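Local coordinates for mRNA export factor (Human herpesvirus 1, PDB 4YXP), which regulates viral gene expression as a homodimer, inhibiting host splicing and mediating nuclear export of viral intronless mRNAs, at residues W75-Y86 and A124-P135. Residues are numbered along the deposited sequence; the frame is centred on the assembly and turned at random.
Sequences WETLVAHGPSLY and AWCKMCIHHNLP
Met128 drops as a knob among Leu78, Val79, Gly82 and Pro83; bends at chi2 (-82°) and chi3 lay its CE 3.7 Å from Gly82 CA, where helix 75-91 has no side chain. The same methyl lies over one face of the Trp125 indole, toward the rim; the indole's outer edge is itself a knob among Leu78, Gly82, Leu85 and Tyr86. His132 NE2 donates to Val79 O (2.7 Å, 158° at the hydrogen), nearly in its ring plane. Pro83 CG makes a CH-pi contact 3.7 Å from that ring's centroid; on the opposite face His131 turns its edge, CD2 over the centre. Because Pro83 has no N-H, the backbone bond to Val79 O is missing at the kink, and the imidazole fills in. Tyr86 reaches the turn after helix 112-132, formed by a Schellman motif at Asn133: OH donates to Pro135 O (2.7 Å), Leu134 CD1 covers one face and Cys129 SG meets the edge. Trp75 CH2 meets Lys127 CG (3.6 Å), the extended lysine crossing at about a right angle toward Tyr226 O, which NZ bonds. Asp140 takes Trp125 NE1. Phe269 of the second subunit, from the homodimerization region, packs on Trp125 and Leu78. Two side-chain donors satisfy backbone carbonyls flanking this apolar -75° crossing, which borders the intertwined dimer interface of ICP27's C-terminal folded domain.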
# COMPACT_ATOMS: atom_id res chain seq x y z
N TRP B 75 14.22 2.31 -24.85
CA TRP B 75 14.94 1.08 -24.53
C TRP B 75 16.39 1.19 -25.02
O TRP B 75 17.32 0.74 -24.35
CB TRP B 75 14.25 -0.13 -25.16
CG TRP B 75 15.08 -1.37 -25.13
CD1 TRP B 75 15.59 -2.05 -26.20
CD2 TRP B 75 15.52 -2.09 -23.96
NE1 TRP B 75 16.31 -3.14 -25.78
CE2 TRP B 75 16.28 -3.19 -24.41
CE3 TRP B 75 15.34 -1.91 -22.59
CZ2 TRP B 75 16.86 -4.10 -23.53
CZ3 TRP B 75 15.91 -2.81 -21.72
CH2 TRP B 75 16.66 -3.90 -22.19
N GLU B 76 16.57 1.78 -26.20
CA GLU B 76 17.90 1.92 -26.79
C GLU B 76 18.80 2.80 -25.93
O GLU B 76 19.99 2.51 -25.76
CB GLU B 76 17.80 2.49 -28.21
CG GLU B 76 17.29 1.50 -29.26
CD GLU B 76 15.83 1.11 -29.06
OE1 GLU B 76 15.05 1.93 -28.52
OE2 GLU B 76 15.46 -0.01 -29.46
N THR B 77 18.24 3.87 -25.37
CA THR B 77 18.99 4.77 -24.51
C THR B 77 19.34 4.09 -23.18
O THR B 77 20.44 4.27 -22.66
CB THR B 77 18.19 6.07 -24.23
OG1 THR B 77 18.04 6.80 -25.44
CG2 THR B 77 18.89 6.95 -23.19
N LEU B 78 18.42 3.30 -22.65
CA LEU B 78 18.67 2.58 -21.40
C LEU B 78 19.80 1.57 -21.60
O LEU B 78 20.64 1.38 -20.73
CB LEU B 78 17.39 1.89 -20.92
CG LEU B 78 17.45 1.10 -19.61
CD1 LEU B 78 17.94 1.96 -18.45
CD2 LEU B 78 16.09 0.52 -19.29
N VAL B 79 19.82 0.92 -22.76
CA VAL B 79 20.86 -0.05 -23.05
C VAL B 79 22.21 0.67 -23.11
O VAL B 79 23.22 0.17 -22.62
CB VAL B 79 20.56 -0.82 -24.35
CG1 VAL B 79 21.79 -1.55 -24.88
CG2 VAL B 79 19.43 -1.82 -24.11
N ALA B 80 22.21 1.86 -23.70
CA ALA B 80 23.45 2.61 -23.88
C ALA B 80 23.96 3.22 -22.58
O ALA B 80 25.15 3.16 -22.28
CB ALA B 80 23.24 3.70 -24.92
N HIS B 81 23.06 3.81 -21.80
CA HIS B 81 23.43 4.57 -20.61
C HIS B 81 23.31 3.78 -19.31
O HIS B 81 23.80 4.22 -18.27
CB HIS B 81 22.58 5.84 -20.52
CG HIS B 81 22.88 6.85 -21.57
ND1 HIS B 81 22.23 8.06 -21.66
CD2 HIS B 81 23.78 6.84 -22.60
CE1 HIS B 81 22.70 8.75 -22.69
NE2 HIS B 81 23.65 8.02 -23.27
N GLY B 82 22.65 2.63 -19.37
CA GLY B 82 22.45 1.80 -18.19
C GLY B 82 23.73 1.45 -17.44
O GLY B 82 23.81 1.64 -16.22
N PRO B 83 24.74 0.93 -18.15
CA PRO B 83 25.99 0.54 -17.49
C PRO B 83 26.62 1.66 -16.66
O PRO B 83 27.22 1.38 -15.62
CB PRO B 83 26.89 0.15 -18.66
CG PRO B 83 25.93 -0.37 -19.68
CD PRO B 83 24.72 0.52 -19.57
N SER B 84 26.48 2.90 -17.11
CA SER B 84 27.04 4.05 -16.39
C SER B 84 26.41 4.21 -15.01
O SER B 84 27.10 4.36 -14.01
CB SER B 84 26.85 5.33 -17.21
OG SER B 84 27.28 6.46 -16.48
N LEU B 85 25.08 4.18 -14.97
CA LEU B 85 24.37 4.33 -13.71
C LEU B 85 24.69 3.15 -12.80
O LEU B 85 24.88 3.32 -11.59
CB LEU B 85 22.86 4.43 -13.95
CG LEU B 85 21.98 4.64 -12.72
CD1 LEU B 85 22.28 5.97 -12.05
CD2 LEU B 85 20.50 4.54 -13.09
N TYR B 86 24.75 1.97 -13.40
CA TYR B 86 25.09 0.74 -12.68
C TYR B 86 26.42 0.90 -11.98
O TYR B 86 26.57 0.57 -10.80
CB TYR B 86 25.13 -0.44 -13.67
CG TYR B 86 25.43 -1.79 -13.07
CD1 TYR B 86 26.71 -2.12 -12.65
CD2 TYR B 86 24.45 -2.77 -12.97
CE1 TYR B 86 27.00 -3.37 -12.11
CE2 TYR B 86 24.73 -4.02 -12.44
CZ TYR B 86 26.00 -4.31 -12.02
OH TYR B 86 26.28 -5.55 -11.49
N ALA B 124 12.74 -3.46 -16.51
CA ALA B 124 13.54 -2.99 -17.64
C ALA B 124 15.01 -2.86 -17.23
O ALA B 124 15.91 -3.15 -18.02
CB ALA B 124 13.02 -1.66 -18.16
N TRP B 125 15.23 -2.45 -15.99
CA TRP B 125 16.58 -2.38 -15.42
C TRP B 125 17.21 -3.77 -15.40
O TRP B 125 18.36 -3.95 -15.80
CB TRP B 125 16.54 -1.78 -14.01
CG TRP B 125 17.89 -1.67 -13.34
CD1 TRP B 125 18.36 -2.44 -12.32
CD2 TRP B 125 18.92 -0.71 -13.64
NE1 TRP B 125 19.63 -2.03 -11.96
CE2 TRP B 125 19.99 -0.97 -12.76
CE3 TRP B 125 19.04 0.33 -14.56
CZ2 TRP B 125 21.17 -0.23 -12.78
CZ3 TRP B 125 20.21 1.07 -14.58
CH2 TRP B 125 21.26 0.78 -13.69
N CYS B 126 16.44 -4.75 -14.94
CA CYS B 126 16.90 -6.14 -14.94
C CYS B 126 17.20 -6.61 -16.36
O CYS B 126 18.19 -7.32 -16.59
CB CYS B 126 15.87 -7.06 -14.29
SG CYS B 126 15.76 -6.89 -12.50
N LYS B 127 16.35 -6.23 -17.31
CA LYS B 127 16.54 -6.68 -18.69
C LYS B 127 17.80 -6.05 -19.28
O LYS B 127 18.49 -6.67 -20.09
CB LYS B 127 15.32 -6.33 -19.55
CG LYS B 127 15.38 -7.01 -20.92
CD LYS B 127 14.19 -6.68 -21.81
CE LYS B 127 14.36 -7.35 -23.16
NZ LYS B 127 13.19 -7.16 -24.06
N MET B 128 18.09 -4.83 -18.87
CA MET B 128 19.30 -4.14 -19.33
C MET B 128 20.54 -4.83 -18.77
O MET B 128 21.52 -5.03 -19.49
CB MET B 128 19.26 -2.66 -18.92
CG MET B 128 20.50 -1.86 -19.31
SD MET B 128 21.88 -2.03 -18.15
CE MET B 128 21.18 -1.32 -16.66
N CYS B 129 20.50 -5.20 -17.49
CA CYS B 129 21.63 -5.89 -16.87
C CYS B 129 21.90 -7.21 -17.58
O CYS B 129 23.05 -7.56 -17.86
CB CYS B 129 21.35 -6.15 -15.38
SG CYS B 129 21.38 -4.68 -14.32
N ILE B 130 20.83 -7.95 -17.86
CA ILE B 130 20.92 -9.24 -18.53
C ILE B 130 21.50 -9.06 -19.93
O ILE B 130 22.35 -9.85 -20.36
CB ILE B 130 19.53 -9.92 -18.58
CG1 ILE B 130 19.13 -10.36 -17.17
CG2 ILE B 130 19.54 -11.12 -19.54
CD1 ILE B 130 17.73 -10.92 -17.06
N HIS B 131 21.05 -8.04 -20.64
CA HIS B 131 21.58 -7.72 -21.96
C HIS B 131 23.10 -7.58 -21.93
O HIS B 131 23.80 -8.10 -22.80
CB HIS B 131 20.95 -6.43 -22.49
CG HIS B 131 21.59 -5.91 -23.74
ND1 HIS B 131 21.10 -6.21 -25.00
CD2 HIS B 131 22.68 -5.13 -23.94
CE1 HIS B 131 21.86 -5.63 -25.91
NE2 HIS B 131 22.82 -4.97 -25.29
N HIS B 132 23.60 -6.89 -20.91
CA HIS B 132 25.03 -6.62 -20.79
C HIS B 132 25.78 -7.69 -19.99
O HIS B 132 26.99 -7.58 -19.79
CB HIS B 132 25.25 -5.26 -20.13
CG HIS B 132 24.95 -4.10 -21.03
ND1 HIS B 132 25.70 -3.83 -22.16
CD2 HIS B 132 23.99 -3.16 -20.98
CE1 HIS B 132 25.20 -2.76 -22.76
NE2 HIS B 132 24.17 -2.33 -22.06
N ASN B 133 25.06 -8.71 -19.53
CA ASN B 133 25.66 -9.78 -18.74
C ASN B 133 26.20 -9.23 -17.42
O ASN B 133 27.21 -9.71 -16.90
CB ASN B 133 26.78 -10.47 -19.52
CG ASN B 133 26.95 -11.93 -19.13
OD1 ASN B 133 25.98 -12.61 -18.79
ND2 ASN B 133 28.19 -12.41 -19.17
N LEU B 134 25.53 -8.23 -16.88
CA LEU B 134 25.90 -7.65 -15.60
C LEU B 134 25.20 -8.38 -14.45
O LEU B 134 24.03 -8.75 -14.58
CB LEU B 134 25.55 -6.16 -15.56
CG LEU B 134 26.37 -5.26 -16.48
CD1 LEU B 134 25.74 -3.88 -16.56
CD2 LEU B 134 27.81 -5.17 -15.99
N PRO B 135 25.91 -8.60 -13.33
CA PRO B 135 25.29 -9.21 -12.14
C PRO B 135 24.10 -8.42 -11.59
O PRO B 135 24.15 -7.20 -11.55
CB PRO B 135 26.44 -9.21 -11.12
CG PRO B 135 27.67 -9.24 -11.94
CD PRO B 135 27.36 -8.42 -13.15